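Long-range contact in nigritoxine (Vibrio nigripulchritudo, PDB 5M41), which is a bacterial toxin active against crustaceans and insects, built on a fold that was new when its structure was solved: residues 290-295 with 340-345. Residues are numbered along the deposited sequence; the frame is centred on the assembly and turned at random.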
loop_
_atom_site.group_PDB
_atom_site.type_symbol
_atom_site.label_atom_id
_atom_site.label_comp_id
_atom_site.label_asym_id
_atom_site.label_seq_id
_atom_site.Cartn_x
_atom_site.Cartn_y
_atom_site.Cartn_z
ATOM N N GLY A 290 14.263 9.034 -1.471
ATOM C CA GLY A 290 14.529 10.223 -0.689
ATOM C C GLY A 290 13.655 11.420 -1.051
ATOM O O GLY A 290 13.754 12.454 -0.394
ATOM N N THR A 291 12.813 11.291 -2.088
ATOM C CA THR A 291 11.899 12.384 -2.503
ATOM C C THR A 291 10.424 11.927 -2.534
ATOM O O THR A 291 10.167 10.749 -2.739
ATOM C CB THR A 291 12.337 12.994 -3.849
ATOM O OG1 THR A 291 11.372 13.964 -4.282
ATOM C CG2 THR A 291 12.508 11.939 -4.900
ATOM N N GLN A 292 9.467 12.828 -2.296
ATOM C CA GLN A 292 8.061 12.423 -2.107
ATOM C C GLN A 292 7.078 13.483 -2.581
ATOM O O GLN A 292 7.430 14.648 -2.625
ATOM C CB GLN A 292 7.794 12.082 -0.638
ATOM C CG GLN A 292 7.638 13.281 0.311
ATOM C CD GLN A 292 7.782 12.843 1.762
ATOM O OE1 GLN A 292 8.432 11.839 2.050
ATOM N NE2 GLN A 292 7.164 13.569 2.667
ATOM N N LEU A 293 5.852 13.082 -2.922
ATOM C CA LEU A 293 4.802 14.054 -3.269
ATOM C C LEU A 293 3.586 13.900 -2.366
ATOM O O LEU A 293 2.873 12.897 -2.439
ATOM C CB LEU A 293 4.390 13.942 -4.744
ATOM C CG LEU A 293 3.280 14.824 -5.337
ATOM C CD1 LEU A 293 3.579 16.320 -5.207
ATOM C CD2 LEU A 293 3.087 14.459 -6.804
ATOM N N LEU A 294 3.355 14.901 -1.520
ATOM C CA LEU A 294 2.247 14.872 -0.572
ATOM C C LEU A 294 1.053 15.539 -1.224
ATOM O O LEU A 294 1.179 16.640 -1.743
ATOM C CB LEU A 294 2.614 15.618 0.725
ATOM C CG LEU A 294 1.544 15.509 1.828
ATOM C CD1 LEU A 294 1.202 14.055 2.163
ATOM C CD2 LEU A 294 1.937 16.280 3.076
ATOM N N MET A 295 -0.104 14.886 -1.199
ATOM C CA MET A 295 -1.293 15.434 -1.845
ATOM C C MET A 295 -2.518 15.240 -0.967
ATOM O O MET A 295 -2.501 14.432 -0.031
ATOM C CB MET A 295 -1.537 14.730 -3.178
ATOM C CG MET A 295 -0.416 14.885 -4.189
ATOM S SD MET A 295 -0.582 13.733 -5.567
ATOM C CE MET A 295 0.009 12.192 -4.883
ATOM N N LYS A 340 -4.797 12.719 3.674
ATOM C CA LYS A 340 -3.782 12.941 2.649
ATOM C C LYS A 340 -3.265 11.615 2.086
ATOM O O LYS A 340 -3.546 10.542 2.654
ATOM C CB LYS A 340 -2.628 13.774 3.200
ATOM C CG LYS A 340 -2.996 15.231 3.475
ATOM C CD LYS A 340 -1.946 15.911 4.343
ATOM C CE LYS A 340 -2.366 17.332 4.738
ATOM N NZ LYS A 340 -2.542 18.221 3.548
ATOM N N ILE A 341 -2.543 11.701 0.968
ATOM C CA ILE A 341 -1.851 10.561 0.355
ATOM C C ILE A 341 -0.468 11.026 -0.070
ATOM O O ILE A 341 -0.325 12.090 -0.649
ATOM C CB ILE A 341 -2.576 10.013 -0.899
ATOM C CG1 ILE A 341 -3.821 9.249 -0.489
ATOM C CG2 ILE A 341 -1.685 9.015 -1.645
ATOM C CD1 ILE A 341 -4.585 8.653 -1.661
ATOM N N VAL A 342 0.552 10.233 0.240
ATOM C CA VAL A 342 1.888 10.507 -0.263
ATOM C C VAL A 342 2.213 9.523 -1.398
ATOM O O VAL A 342 1.931 8.322 -1.285
ATOM C CB VAL A 342 2.951 10.498 0.869
ATOM C CG1 VAL A 342 3.119 9.113 1.478
ATOM C CG2 VAL A 342 4.287 11.053 0.384
ATOM N N ALA A 343 2.747 10.042 -2.503
ATOM C CA ALA A 343 3.349 9.194 -3.531
ATOM C C ALA A 343 4.847 9.225 -3.307
ATOM O O ALA A 343 5.421 10.294 -3.048
ATOM C CB ALA A 343 3.024 9.699 -4.926
ATOM N N LYS A 344 5.466 8.054 -3.394
ATOM C CA LYS A 344 6.888 7.912 -3.189
ATOM C C LYS A 344 7.373 6.693 -3.953
ATOM O O LYS A 344 6.750 5.631 -3.868
ATOM C CB LYS A 344 7.173 7.730 -1.690
ATOM C CG LYS A 344 8.632 7.872 -1.299
ATOM C CD LYS A 344 8.797 8.257 0.180
ATOM C CE LYS A 344 10.264 8.581 0.517
ATOM N NZ LYS A 344 10.355 9.598 1.632
ATOM N N LEU A 345 8.491 6.842 -4.668
ATOM C CA LEU A 345 9.098 5.768 -5.453
ATOM C C LEU A 345 10.202 5.137 -4.639
ATOM O O LEU A 345 10.910 5.845 -3.901
ATOM C CB LEU A 345 9.751 6.317 -6.726
ATOM C CG LEU A 345 8.815 7.023 -7.690
ATOM C CD1 LEU A 345 9.630 7.725 -8.765
ATOM C CD2 LEU A 345 7.832 6.027 -8.301
HETATM O O HOH W 1 9.913 9.328 -4.772
#
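Q292 and K344 meet just ahead of the antiparallel pair L293 and A343, where K344 NZ donates to Q292 OE1 at 3.0 Å, lying in the plane of that amide carbonyl. The lysine reaches it with CG anti to its backbone N (chi1 -167°), and a chain extended from there carries its methylenes past Q292 CB and the carbonyl of T291. The amide is gripped from both ends, since Q292 NE2 bonds to the carbonyl of V450 in helix 444-457, which should fix its rotation. V342 CG2 lies 3.8 Å from Q292 CB, the two side chains crossing at a slant. On this same face L294 turns CD1 over K340 CB at 4.0 Å, while its CD2 borders K340 CD. On the face of L293, M295, I341 and A343 the contacts are apolar: M295, bent at chi3 (-78°), folds its CE methyl back to 3.9 Å from A343 CB. L293 and M295 are hydrogen-bonded pairs with A343 and I341, four backbone bonds that include L293 N to A343 O at 2.8 Å; L294 and V342 form the non-hydrogen-bonded pair between them. Beyond K344, a water joins T291 O to L345 N. With strand 328-336 along its other edge, 340-348 is an inner strand of an antiparallel sheet packed between helices 302-319 and 444-457.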